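Local structure of glycoside Hydrolase (Bacteroides uniformis, 5T9X) at residues Asp74-Thr79 / Gly118-Glu123; Ala166-Ala171 / Phe329-Ile334; Trp180-Asp185 / Asp298-Met303; Asp186-Asp191 / Gly292-Met297. The protein probably hydrolyses agarose or a related red-algal galactan, as a glycoside hydrolase of family GH16. All blocks are in the same frame, centred on the assembly; numbering follows the deposited sequence.

How the contacts relate
Contacts 2 and 3 are the core pairs. Each joins two antiparallel strands, one pair in each sheet of the sandwich, and their aliphatic faces meet: F329 and I334 of contact 2 pack on contact 3. Contacts 1 and 4 lie nearer the surface, where a loop meets a strand, and are more polar. Strand 119-122 of contact 1 pairs with 329-341 of contact 2, and both contacts bind the sodium ion. Contact 4 shares strand pairing with contact 3, through 176-182 and 188-195, and a salt bridge from K295 to D185. A metal thus ties one loop down, and amide, ammonium and methionine groups tie the other. Contacts 1 and 4 do not touch; their nearest atoms are about 14 Å apart.

Contact 1 (Asp74-Thr79 / Gly118-Glu123); sequences DDFNYT and GCLRIE. With NA (sodium ion), chain D.
A sodium site joins the loop 74-79 to the start of strand 119-122, with N77 and G118 in direct touch beside the ion. Three ligands come from this contact. D75 O and G118 O each bind sodium at 2.4 Å, and N77 OD1 binds it at 2.6 Å. E51 and D332 complete the shell, each giving two oxygens, so seven oxygens surround the ion. N77 points its CB away from the strand. Its CG lies beside the backbone N (chi1 -63°), and this turns OD1 back to the metal. D75 O and N77 OD1 are only 3.0 Å apart. The cation probably offsets the repulsion between them.

Two overlapping Asx turns shape the loop. F76 N donates to D74 OD1 at 2.8 Å, and N77 N donates to D75 OD1 at 3.1 Å. Each donor meets its own carboxylate from above the plane. The other oxygen of D74 takes the Y78 hydroxyl, OH to OD2 2.7 Å, and also the indole N-H of W92. The position is consistent with the cation site, often calcium, that many GH16 enzymes carry on the side away from the cleft.

Away from the ion the contact turns apolar. L120 CB sits almost squarely over one face of the F76 ring, 3.8 Å from its centroid and 4° off the normal. D74 CB lies over the opposite face, so the ring is clamped on both sides. L120 CD2 reaches the far end of the same ring, 3.9 Å from F76 CZ. V331 and I334 of strand 329-341 also touch F76.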
loop_
_atom_site.group_PDB
_atom_site.type_symbol
_atom_site.label_atom_id
_atom_site.label_comp_id
_atom_site.label_asym_id
_atom_site.label_seq_id
_atom_site.Cartn_x
_atom_site.Cartn_y
_atom_site.Cartn_z
ATOM N N ASP A 74 0.705 12.374 -8.253
ATOM C CA ASP A 74 2.035 12.952 -8.068
ATOM C C ASP A 74 3.071 12.124 -8.793
ATOM O O ASP A 74 3.155 10.919 -8.567
ATOM C CB ASP A 74 2.396 13.067 -6.570
ATOM C CG ASP A 74 3.460 14.168 -6.280
ATOM O OD1 ASP A 74 4.234 14.548 -7.198
ATOM O OD2 ASP A 74 3.538 14.662 -5.125
ATOM N N ASP A 75 3.858 12.776 -9.649
ATOM C CA ASP A 75 5.012 12.141 -10.287
ATOM C C ASP A 75 6.316 12.213 -9.457
ATOM O O ASP A 75 7.357 11.640 -9.843
ATOM C CB ASP A 75 5.216 12.678 -11.711
ATOM C CG ASP A 75 5.634 14.152 -11.769
ATOM O OD1 ASP A 75 6.129 14.731 -10.772
ATOM O OD2 ASP A 75 5.501 14.732 -12.864
ATOM N N PHE A 76 6.265 12.924 -8.337
ATOM C CA PHE A 76 7.370 13.011 -7.396
ATOM C C PHE A 76 8.700 13.502 -7.990
ATOM O O PHE A 76 9.748 13.129 -7.491
ATOM C CB PHE A 76 7.572 11.661 -6.708
ATOM C CG PHE A 76 6.407 11.217 -5.878
ATOM C CD1 PHE A 76 6.040 11.927 -4.727
ATOM C CD2 PHE A 76 5.731 10.051 -6.171
ATOM C CE1 PHE A 76 4.992 11.497 -3.931
ATOM C CE2 PHE A 76 4.678 9.625 -5.377
ATOM C CZ PHE A 76 4.298 10.356 -4.271
ATOM N N ASN A 77 8.663 14.337 -9.034
ATOM C CA ASN A 77 9.895 14.845 -9.672
ATOM C C ASN A 77 10.234 16.228 -9.094
ATOM O O ASN A 77 10.050 17.272 -9.732
ATOM C CB ASN A 77 9.785 14.838 -11.220
ATOM C CG ASN A 77 9.620 13.406 -11.816
ATOM O OD1 ASN A 77 9.927 12.375 -11.182
ATOM N ND2 ASN A 77 9.137 13.345 -13.057
ATOM N N TYR A 78 10.671 16.196 -7.842
ATOM C CA TYR A 78 11.101 17.358 -7.072
ATOM C C TYR A 78 11.930 16.840 -5.890
ATOM O O TYR A 78 12.158 15.629 -5.764
ATOM C CB TYR A 78 9.898 18.185 -6.589
ATOM C CG TYR A 78 8.826 17.418 -5.815
ATOM C CD1 TYR A 78 8.975 17.129 -4.433
ATOM C CD2 TYR A 78 7.653 17.010 -6.447
ATOM C CE1 TYR A 78 7.982 16.432 -3.728
ATOM C CE2 TYR A 78 6.667 16.312 -5.765
ATOM C CZ TYR A 78 6.821 16.015 -4.409
ATOM O OH TYR A 78 5.814 15.332 -3.751
ATOM N N THR A 79 12.395 17.742 -5.034
ATOM C CA THR A 79 13.204 17.370 -3.875
ATOM C C THR A 79 12.456 17.697 -2.614
ATOM O O THR A 79 11.860 18.774 -2.516
ATOM C CB THR A 79 14.563 18.092 -3.887
ATOM O OG1 THR A 79 15.402 17.409 -4.809
ATOM C CG2 THR A 79 15.280 18.036 -2.511
ATOM N N GLY A 118 13.453 11.527 -8.577
ATOM C CA GLY A 118 12.194 11.154 -9.184
ATOM C C GLY A 118 11.306 10.155 -8.438
ATOM O O GLY A 118 10.312 9.705 -9.034
ATOM N N CYS A 119 11.624 9.813 -7.174
ATOM C CA CYS A 119 10.797 8.908 -6.384
ATOM C C CYS A 119 10.499 9.377 -4.973
ATOM O O CYS A 119 11.323 10.009 -4.332
ATOM C CB CYS A 119 11.476 7.567 -6.229
ATOM S SG CYS A 119 11.751 6.774 -7.796
ATOM N N LEU A 120 9.322 8.993 -4.493
ATOM C CA LEU A 120 9.033 8.939 -3.069
ATOM C C LEU A 120 9.859 7.787 -2.509
ATOM O O LEU A 120 9.879 6.703 -3.073
ATOM C CB LEU A 120 7.555 8.669 -2.852
ATOM C CG LEU A 120 7.113 8.485 -1.414
ATOM C CD1 LEU A 120 7.392 9.743 -0.611
ATOM C CD2 LEU A 120 5.642 8.124 -1.384
ATOM N N ARG A 121 10.558 8.045 -1.419
ATOM C CA ARG A 121 11.470 7.080 -0.836
ATOM C C ARG A 121 11.118 6.914 0.641
ATOM O O ARG A 121 11.018 7.907 1.373
ATOM C CB ARG A 121 12.924 7.549 -0.978
ATOM C CG ARG A 121 13.359 7.966 -2.393
ATOM C CD ARG A 121 14.752 8.618 -2.405
ATOM N NE ARG A 121 15.699 7.703 -1.776
ATOM C CZ ARG A 121 16.386 6.738 -2.399
ATOM N NH1 ARG A 121 16.323 6.570 -3.741
ATOM N NH2 ARG A 121 17.161 5.936 -1.654
ATOM N N ILE A 122 10.907 5.666 1.061
ATOM C CA ILE A 122 10.645 5.369 2.452
ATOM C C ILE A 122 11.745 4.471 2.951
ATOM O O ILE A 122 11.872 3.371 2.468
ATOM C CB ILE A 122 9.295 4.673 2.615
ATOM C CG1 ILE A 122 8.213 5.560 2.041
ATOM C CG2 ILE A 122 8.999 4.364 4.095
ATOM C CD1 ILE A 122 6.833 5.004 2.253
ATOM N N GLU A 123 12.530 4.940 3.921
ATOM C CA GLU A 123 13.621 4.126 4.466
ATOM C C GLU A 123 13.264 3.383 5.766
ATOM O O GLU A 123 12.271 3.668 6.409
ATOM C CB GLU A 123 14.949 4.923 4.578
ATOM C CG GLU A 123 15.065 6.091 5.568
ATOM C CD GLU A 123 16.541 6.486 5.861
ATOM O OE1 GLU A 123 17.419 6.254 4.982
ATOM O OE2 GLU A 123 16.839 7.011 6.973
HETATM NA NA NA D . 8.780 10.029 -10.780
#

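Contact 2 (Ala166-Ala171 / Phe329-Ile334); sequences AYAKIA and FLVDWI. With NA (sodium ion), chain D.
Y167 lies against W333 where two antiparallel strands pair, and this is the tight part of the contact. Y167 CB stands over the indole face, 3.4 Å from the centroid of the W333 six-membered ring. The phenol ring is slid away from the indole, with planes at 21°, so the two rings barely overlap. W333 has CG between its backbone N and carbonyl carbon (chi1 48°), which lays the indole under the tyrosine. D332 OD2 meets the tyrosine edge in plane, 3.4 Å from Y167 CD2.

A classic beta bulge sets two residues, D332 and W333, opposite the single Y167. Y167 N donates to W333 O and D332 N to Y167 O, both at 2.9 Å. D332, in the bulge, binds sodium through O and OD1, the latter at 2.2 Å.

The packing is looser further along. K169 and L330 are partly exposed, and their CB atoms are 4.3 Å apart. K169 NZ turns off to the carbonyl of R248. The backbone bond still holds there, K169 N to L330 O 2.9 Å.

A166, A168, V331 and I334 point to the other, buried face. F329 joins them, with A168 CB 3.9 Å from its CE1. This face packs on strands 298-304, 176-182 and 188-195 of the second sheet. Within its own sheet the pair lies between strand 119-122, beside 329-341, and strand 252-260, beside 162-169.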
loop_
_atom_site.group_PDB
_atom_site.type_symbol
_atom_site.label_atom_id
_atom_site.label_comp_id
_atom_site.label_asym_id
_atom_site.label_seq_id
_atom_site.Cartn_x
_atom_site.Cartn_y
_atom_site.Cartn_z
ATOM N N ALA A 166 -0.197 2.901 -8.691
ATOM C CA ALA A 166 1.172 3.263 -8.355
ATOM C C ALA A 166 2.149 2.517 -9.245
ATOM O O ALA A 166 1.848 1.449 -9.739
ATOM C CB ALA A 166 1.471 2.993 -6.898
ATOM N N TYR A 167 3.291 3.157 -9.481
ATOM C CA TYR A 167 4.439 2.575 -10.167
ATOM C C TYR A 167 5.535 2.532 -9.103
ATOM O O TYR A 167 6.020 3.591 -8.629
ATOM C CB TYR A 167 4.865 3.466 -11.342
ATOM C CG TYR A 167 5.821 2.850 -12.338
ATOM C CD1 TYR A 167 5.576 1.592 -12.861
ATOM C CD2 TYR A 167 6.921 3.562 -12.829
ATOM C CE1 TYR A 167 6.408 1.031 -13.810
ATOM C CE2 TYR A 167 7.776 3.003 -13.778
ATOM C CZ TYR A 167 7.501 1.733 -14.274
ATOM O OH TYR A 167 8.292 1.102 -15.208
ATOM N N ALA A 168 5.878 1.315 -8.692
ATOM C CA ALA A 168 6.614 1.124 -7.461
ATOM C C ALA A 168 7.556 -0.048 -7.530
ATOM O O ALA A 168 7.316 -1.046 -8.239
ATOM C CB ALA A 168 5.631 0.895 -6.346
ATOM N N LYS A 169 8.607 0.060 -6.744
ATOM C CA LYS A 169 9.587 -0.995 -6.616
ATOM C C LYS A 169 9.583 -1.481 -5.172
ATOM O O LYS A 169 10.093 -0.813 -4.267
ATOM C CB LYS A 169 10.961 -0.479 -7.020
ATOM C CG LYS A 169 12.045 -1.529 -7.048
ATOM C CD LYS A 169 13.286 -0.919 -7.682
ATOM C CE LYS A 169 14.238 -1.945 -8.255
ATOM N NZ LYS A 169 14.865 -2.675 -7.127
ATOM N N ILE A 170 9.033 -2.671 -4.986
ATOM C CA ILE A 170 8.860 -3.248 -3.671
ATOM C C ILE A 170 10.220 -3.459 -3.005
ATOM O O ILE A 170 11.174 -3.914 -3.641
ATOM C CB ILE A 170 8.088 -4.562 -3.793
ATOM C CG1 ILE A 170 6.619 -4.256 -4.119
ATOM C CG2 ILE A 170 8.195 -5.395 -2.530
ATOM C CD1 ILE A 170 5.920 -5.383 -4.836
ATOM N N ALA A 171 10.307 -3.131 -1.722
ATOM C CA ALA A 171 11.581 -3.202 -1.037
ATOM C C ALA A 171 12.080 -4.640 -0.943
ATOM O O ALA A 171 11.300 -5.545 -0.705
ATOM C CB ALA A 171 11.479 -2.590 0.350
ATOM N N PHE A 329 11.626 1.497 0.189
ATOM C CA PHE A 329 10.508 1.368 -0.769
ATOM C C PHE A 329 10.483 2.628 -1.631
ATOM O O PHE A 329 10.614 3.742 -1.089
ATOM C CB PHE A 329 9.202 1.211 0.022
ATOM C CG PHE A 329 7.977 0.959 -0.802
ATOM C CD1 PHE A 329 8.019 0.257 -1.981
ATOM C CD2 PHE A 329 6.740 1.383 -0.329
ATOM C CE1 PHE A 329 6.869 0.026 -2.718
ATOM C CE2 PHE A 329 5.574 1.150 -1.040
ATOM C CZ PHE A 329 5.636 0.472 -2.244
ATOM N N LEU A 330 10.348 2.440 -2.948
ATOM C CA LEU A 330 10.401 3.524 -3.955
ATOM C C LEU A 330 9.107 3.581 -4.722
ATOM O O LEU A 330 8.647 2.560 -5.229
ATOM C CB LEU A 330 11.502 3.279 -4.985
ATOM C CG LEU A 330 12.935 3.212 -4.453
ATOM C CD1 LEU A 330 13.966 2.851 -5.520
ATOM C CD2 LEU A 330 13.285 4.536 -3.784
ATOM N N VAL A 331 8.519 4.767 -4.811
ATOM C CA VAL A 331 7.366 4.983 -5.649
ATOM C C VAL A 331 7.699 6.129 -6.567
ATOM O O VAL A 331 7.932 7.264 -6.123
ATOM C CB VAL A 331 6.113 5.296 -4.837
ATOM C CG1 VAL A 331 4.967 5.706 -5.759
ATOM C CG2 VAL A 331 5.719 4.076 -4.012
ATOM N N ASP A 332 7.705 5.807 -7.853
ATOM C CA ASP A 332 8.118 6.713 -8.919
ATOM C C ASP A 332 6.986 7.660 -9.192
ATOM O O ASP A 332 7.199 8.842 -9.424
ATOM C CB ASP A 332 8.440 5.876 -10.166
ATOM C CG ASP A 332 8.999 6.686 -11.337
ATOM O OD1 ASP A 332 9.215 7.934 -11.251
ATOM O OD2 ASP A 332 9.190 6.031 -12.386
ATOM N N TRP A 333 5.782 7.123 -9.216
ATOM C CA TRP A 333 4.598 7.946 -9.303
ATOM C C TRP A 333 3.347 7.229 -8.827
ATOM O O TRP A 333 3.292 5.970 -8.726
ATOM C CB TRP A 333 4.375 8.447 -10.742
ATOM C CG TRP A 333 4.445 7.463 -11.884
ATOM C CD1 TRP A 333 5.452 7.356 -12.757
ATOM C CD2 TRP A 333 3.440 6.530 -12.322
ATOM N NE1 TRP A 333 5.179 6.407 -13.706
ATOM C CE2 TRP A 333 3.945 5.884 -13.460
ATOM C CE3 TRP A 333 2.172 6.167 -11.854
ATOM C CZ2 TRP A 333 3.240 4.906 -14.140
ATOM C CZ3 TRP A 333 1.466 5.192 -12.531
ATOM C CH2 TRP A 333 2.002 4.571 -13.663
ATOM N N ILE A 334 2.333 8.054 -8.594
ATOM C CA ILE A 334 1.002 7.584 -8.268
ATOM C C ILE A 334 -0.007 8.488 -8.962
ATOM O O ILE A 334 0.046 9.707 -8.812
ATOM C CB ILE A 334 0.785 7.495 -6.739
ATOM C CG1 ILE A 334 -0.558 6.862 -6.435
ATOM C CG2 ILE A 334 0.879 8.858 -6.052
ATOM C CD1 ILE A 334 -0.694 6.519 -4.963
HETATM NA NA NA D . 8.780 10.029 -10.780
#

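Contact 3 (Trp180-Asp185 / Asp298-Met303); sequences WMLSPD and DIIINM
W180 O takes the shortest bond of the contact, from I300 N at 2.6 Å and nearly straight (163°). W180 N returns a bond to I300 O. L182 and D298 form the second hydrogen-bonded pair of this antiparallel ladder. L182 N reaches D298 O at 3.0 Å, in the carbonyl plane. D298 N comes to L182 O from well above the L182 carbonyl plane. D298 O also meets the CA-H of M181, with M181 CA 3.2 Å away.

On one face of the ladder, a chi1 of 57° swings the W180 indole across I300. I300 CB then sits over one face, 3.9 Å from the centroid of the five-membered ring, while I300 CD1 reaches L182 CB at 4.0 Å. N302 stands at the indole edge. Its ND2 is 3.4 Å from W180 NE1, but both are donors; ND2 bonds to E304 instead.

This face belongs to the concave sheet of the GH16 jelly-roll sandwich, which in this family lines the substrate cleft. E189 and D191 of strand 188-195 touch W180 on the side away from I300. An imidazole, probably from the crystallisation liquor, has its nearest atom about 3 Å from the W180 side chain.

On the other face M181 and I299 run side by side, M181 CG to I299 CG1 4.0 Å. I299 packs on I334 and I336 of the opposing sheet. D298 is salt-bridged to R157.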
loop_
_atom_site.group_PDB
_atom_site.type_symbol
_atom_site.label_atom_id
_atom_site.label_comp_id
_atom_site.label_asym_id
_atom_site.label_seq_id
_atom_site.Cartn_x
_atom_site.Cartn_y
_atom_site.Cartn_z
ATOM N N TRP A 180 -2.117 1.860 -0.146
ATOM C CA TRP A 180 -3.484 1.488 0.278
ATOM C C TRP A 180 -4.377 2.653 0.646
ATOM O O TRP A 180 -3.948 3.789 0.718
ATOM C CB TRP A 180 -3.436 0.457 1.419
ATOM C CG TRP A 180 -2.676 0.878 2.637
ATOM C CD1 TRP A 180 -1.353 1.164 2.718
ATOM C CD2 TRP A 180 -3.190 0.990 3.972
ATOM N NE1 TRP A 180 -1.003 1.497 4.021
ATOM C CE2 TRP A 180 -2.107 1.369 4.816
ATOM C CE3 TRP A 180 -4.448 0.820 4.532
ATOM C CZ2 TRP A 180 -2.254 1.584 6.211
ATOM C CZ3 TRP A 180 -4.605 1.018 5.928
ATOM C CH2 TRP A 180 -3.508 1.406 6.746
ATOM N N MET A 181 -5.649 2.360 0.835
ATOM C CA MET A 181 -6.641 3.388 1.034
ATOM C C MET A 181 -7.447 3.008 2.251
ATOM O O MET A 181 -7.762 1.858 2.436
ATOM C CB MET A 181 -7.520 3.511 -0.204
ATOM C CG MET A 181 -6.709 3.750 -1.453
ATOM S SD MET A 181 -7.668 4.348 -2.840
ATOM C CE MET A 181 -8.527 2.880 -3.364
ATOM N N LEU A 182 -7.737 3.995 3.082
ATOM C CA LEU A 182 -8.447 3.790 4.315
ATOM C C LEU A 182 -9.362 5.001 4.612
ATOM O O LEU A 182 -8.926 6.145 4.500
ATOM C CB LEU A 182 -7.424 3.589 5.433
ATOM C CG LEU A 182 -7.926 3.415 6.872
ATOM C CD1 LEU A 182 -8.720 2.117 7.009
ATOM C CD2 LEU A 182 -6.734 3.449 7.827
ATOM N N SER A 183 -10.611 4.718 4.994
ATOM C CA SER A 183 -11.564 5.736 5.407
ATOM C C SER A 183 -11.126 6.334 6.740
ATOM O O SER A 183 -10.550 5.611 7.541
ATOM C CB SER A 183 -12.967 5.143 5.560
ATOM O OG SER A 183 -13.025 4.205 6.627
ATOM N N PRO A 184 -11.374 7.650 6.977
ATOM C CA PRO A 184 -10.921 8.263 8.263
ATOM C C PRO A 184 -11.483 7.608 9.541
ATOM O O PRO A 184 -10.813 7.661 10.543
ATOM C CB PRO A 184 -11.385 9.724 8.174
ATOM C CG PRO A 184 -11.605 9.957 6.735
ATOM C CD PRO A 184 -11.922 8.657 6.061
ATOM N N ASP A 185 -12.668 6.984 9.482
ATOM C CA ASP A 185 -13.261 6.292 10.653
ATOM C C ASP A 185 -12.743 4.840 10.886
ATOM O O ASP A 185 -13.239 4.137 11.783
ATOM C CB ASP A 185 -14.804 6.331 10.567
ATOM C CG ASP A 185 -15.390 5.335 9.551
ATOM O OD1 ASP A 185 -14.639 4.583 8.879
ATOM O OD2 ASP A 185 -16.641 5.304 9.429
ATOM N N ASP A 298 -8.532 8.172 2.472
ATOM C CA ASP A 298 -7.188 8.699 2.393
ATOM C C ASP A 298 -6.342 7.675 1.668
ATOM O O ASP A 298 -6.568 6.466 1.810
ATOM C CB ASP A 298 -6.613 8.889 3.789
ATOM C CG ASP A 298 -7.390 9.900 4.612
ATOM O OD1 ASP A 298 -7.825 10.906 4.025
ATOM O OD2 ASP A 298 -7.556 9.710 5.844
ATOM N N ILE A 299 -5.363 8.145 0.901
ATOM C CA ILE A 299 -4.399 7.250 0.309
ATOM C C ILE A 299 -3.187 7.181 1.210
ATOM O O ILE A 299 -2.691 8.206 1.694
ATOM C CB ILE A 299 -4.032 7.691 -1.099
ATOM C CG1 ILE A 299 -5.214 7.423 -2.028
ATOM C CG2 ILE A 299 -2.803 6.952 -1.605
ATOM C CD1 ILE A 299 -5.145 8.252 -3.283
ATOM N N ILE A 300 -2.706 5.965 1.443
ATOM C CA ILE A 300 -1.577 5.756 2.332
ATOM C C ILE A 300 -0.465 4.974 1.622
ATOM O O ILE A 300 -0.723 4.005 0.917
ATOM C CB ILE A 300 -2.011 5.051 3.641
ATOM C CG1 ILE A 300 -3.182 5.800 4.281
ATOM C CG2 ILE A 300 -0.861 4.979 4.658
ATOM C CD1 ILE A 300 -3.693 5.129 5.521
ATOM N N ILE A 301 0.769 5.427 1.798
ATOM C CA ILE A 301 1.920 4.743 1.276
ATOM C C ILE A 301 2.835 4.565 2.467
ATOM O O ILE A 301 3.168 5.568 3.124
ATOM C CB ILE A 301 2.631 5.593 0.190
ATOM C CG1 ILE A 301 1.658 5.993 -0.920
ATOM C CG2 ILE A 301 3.807 4.828 -0.409
ATOM C CD1 ILE A 301 2.217 7.003 -1.905
ATOM N N ASN A 302 3.261 3.335 2.755
ATOM C CA ASN A 302 4.198 3.140 3.864
ATOM C C ASN A 302 5.041 1.886 3.789
ATOM O O ASN A 302 4.893 1.073 2.875
ATOM C CB ASN A 302 3.416 3.179 5.182
ATOM C CG ASN A 302 2.512 1.958 5.403
ATOM O OD1 ASN A 302 2.745 0.889 4.886
ATOM N ND2 ASN A 302 1.513 2.117 6.253
ATOM N N MET A 303 5.913 1.713 4.776
ATOM C CA MET A 303 6.351 0.369 5.137
ATOM C C MET A 303 5.941 0.011 6.570
ATOM O O MET A 303 5.734 0.882 7.404
ATOM C CB MET A 303 7.842 0.201 4.953
ATOM C CG MET A 303 8.395 0.519 3.572
ATOM S SD MET A 303 10.229 0.463 3.530
ATOM C CE MET A 303 10.452 -1.296 3.425
#

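Contact 4 (Asp186-Asp191 / Gly292-Met297)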
loop_
_atom_site.group_PDB
_atom_site.type_symbol
_atom_site.label_atom_id
_atom_site.label_comp_id
_atom_site.label_asym_id
_atom_site.label_seq_id
_atom_site.Cartn_x
_atom_site.Cartn_y
_atom_site.Cartn_z
ATOM N N ASP A 186 -11.780 4.407 10.049
ATOM C CA ASP A 186 -11.096 3.108 10.131
ATOM C C ASP A 186 -12.005 1.901 9.909
ATOM O O ASP A 186 -11.681 0.818 10.358
ATOM C CB ASP A 186 -10.297 2.970 11.441
ATOM C CG ASP A 186 -9.133 3.993 11.562
ATOM O OD1 ASP A 186 -8.467 4.301 10.553
ATOM O OD2 ASP A 186 -8.853 4.487 12.682
ATOM N N THR A 187 -13.105 2.059 9.164
ATOM C CA THR A 187 -14.033 0.925 8.914
ATOM C C THR A 187 -13.912 0.289 7.531
ATOM O O THR A 187 -14.451 -0.789 7.303
ATOM C CB THR A 187 -15.511 1.332 9.130
ATOM O OG1 THR A 187 -15.883 2.366 8.203
ATOM C CG2 THR A 187 -15.725 1.803 10.587
ATOM N N GLN A 188 -13.245 0.974 6.595
ATOM C CA GLN A 188 -13.154 0.489 5.224
ATOM C C GLN A 188 -11.777 0.767 4.623
ATOM O O GLN A 188 -11.230 1.870 4.743
ATOM C CB GLN A 188 -14.221 1.132 4.350
ATOM C CG GLN A 188 -15.626 0.868 4.827
ATOM C CD GLN A 188 -16.675 1.465 3.910
ATOM O OE1 GLN A 188 -16.382 1.988 2.840
ATOM N NE2 GLN A 188 -17.897 1.399 4.337
ATOM N N GLU A 189 -11.251 -0.239 3.946
ATOM C CA GLU A 189 -9.899 -0.199 3.479
ATOM C C GLU A 189 -9.838 -0.945 2.149
ATOM O O GLU A 189 -10.486 -1.969 2.005
ATOM C CB GLU A 189 -9.039 -0.855 4.540
ATOM C CG GLU A 189 -7.576 -0.989 4.215
ATOM C CD GLU A 189 -6.819 -1.814 5.235
ATOM O OE1 GLU A 189 -7.085 -1.626 6.458
ATOM O OE2 GLU A 189 -5.950 -2.636 4.805
ATOM N N ILE A 190 -9.090 -0.396 1.186
ATOM C CA ILE A 190 -8.776 -1.048 -0.104
ATOM C C ILE A 190 -7.250 -1.100 -0.206
ATOM O O ILE A 190 -6.571 -0.058 -0.072
ATOM C CB ILE A 190 -9.376 -0.285 -1.299
ATOM C CG1 ILE A 190 -10.886 -0.286 -1.200
ATOM C CG2 ILE A 190 -8.985 -0.936 -2.602
ATOM C CD1 ILE A 190 -11.623 0.592 -2.186
ATOM N N ASP A 191 -6.705 -2.296 -0.396
ATOM C CA ASP A 191 -5.249 -2.465 -0.497
ATOM C C ASP A 191 -4.861 -2.637 -1.924
ATOM O O ASP A 191 -5.299 -3.583 -2.553
ATOM C CB ASP A 191 -4.769 -3.671 0.280
ATOM C CG ASP A 191 -5.168 -3.605 1.716
ATOM O OD1 ASP A 191 -4.919 -2.572 2.378
ATOM O OD2 ASP A 191 -5.777 -4.582 2.172
ATOM N N GLY A 292 -21.682 -1.362 1.373
ATOM C CA GLY A 292 -20.483 -1.733 0.644
ATOM C C GLY A 292 -19.353 -0.762 0.909
ATOM O O GLY A 292 -19.357 -0.024 1.931
ATOM N N LEU A 293 -18.374 -0.787 0.009
ATOM C CA LEU A 293 -17.247 0.130 0.053
ATOM C C LEU A 293 -17.690 1.483 -0.493
ATOM O O LEU A 293 -17.636 1.729 -1.694
ATOM C CB LEU A 293 -16.069 -0.396 -0.763
ATOM C CG LEU A 293 -15.447 -1.691 -0.214
ATOM C CD1 LEU A 293 -14.539 -2.354 -1.256
ATOM C CD2 LEU A 293 -14.699 -1.409 1.074
ATOM N N SER A 294 -18.099 2.351 0.421
ATOM C CA SER A 294 -18.830 3.548 0.100
ATOM C C SER A 294 -18.227 4.809 0.680
ATOM O O SER A 294 -18.642 5.891 0.325
ATOM C CB SER A 294 -20.249 3.391 0.644
ATOM O OG SER A 294 -20.204 3.123 2.055
ATOM N N LYS A 295 -17.274 4.708 1.582
ATOM C CA LYS A 295 -16.818 5.906 2.310
ATOM C C LYS A 295 -15.567 6.391 1.650
ATOM O O LYS A 295 -14.773 5.589 1.188
ATOM C CB LYS A 295 -16.532 5.582 3.767
ATOM C CG LYS A 295 -17.763 5.116 4.490
ATOM C CD LYS A 295 -17.424 4.822 5.918
ATOM C CE LYS A 295 -18.599 4.209 6.677
ATOM N NZ LYS A 295 -18.165 3.832 8.061
ATOM N N GLU A 296 -15.386 7.691 1.589
ATOM C CA GLU A 296 -14.209 8.228 0.932
ATOM C C GLU A 296 -12.935 7.893 1.723
ATOM O O GLU A 296 -12.965 7.750 2.945
ATOM C CB GLU A 296 -14.370 9.739 0.655
ATOM C CG GLU A 296 -14.572 10.637 1.863
ATOM C CD GLU A 296 -14.661 12.119 1.497
ATOM O OE1 GLU A 296 -15.297 12.425 0.445
ATOM O OE2 GLU A 296 -14.106 12.965 2.274
ATOM N N MET A 297 -11.818 7.739 1.027
ATOM C CA MET A 297 -10.611 7.257 1.680
ATOM C C MET A 297 -9.374 8.131 1.441
ATOM O O MET A 297 -9.208 8.747 0.388
ATOM C CB MET A 297 -10.326 5.826 1.227
ATOM C CG MET A 297 -11.400 4.820 1.585
ATOM S SD MET A 297 -11.028 3.199 0.907
ATOM C CE MET A 297 -12.589 2.349 1.145
HETATM O O HOH W 1 -18.532 0.943 7.242
#
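The flat amide of Q188 is enclosed by the loop 292-297. The aliphatic chain of K295 passes over one face, with K295 CG 3.7 Å from Q188 NE2. Toward the opposite face lie L293 CA and G292 O, the latter 3.2 Å from Q188 NE2. At the oxygen end two backbone N-H groups converge. S294 N bonds to Q188 OE1 at 3.0 Å and K295 N bonds to it at 3.1 Å. They approach from opposite sides of the amide plane, tilted 19° and 34° from it. Beyond the nitrogen end a water accepts from NE2, and it also accepts from K295 NZ.

The glutamine reaches the loop because its chain is extended beyond CG. K295 is extended too, and the two side chains cross at about a right angle. Its ammonium donates to T187 OG1 at 2.7 Å. The same NZ makes a salt bridge with D185, and T187 OG1 is also hydrogen-bonded to D185.

An apolar patch lies alongside. M297 CE is 3.8 Å from Q188 CB and 3.9 Å from I190 CD1. L293 closes on I190 more loosely, CD1 to CG1 4.2 Å. W258 touches both I190 and M297 from strand 252-260.

Strand 188-195 carries the sequence run that matches the GH16 signature ExDxxE, starting at E189. E189 turns its CB away from the loop, whereas Q188 and I190 turn theirs toward it. The double grip on OE1 implies a fixed amide orientation, with the oxygen toward the loop backbone and the nitrogen toward the water.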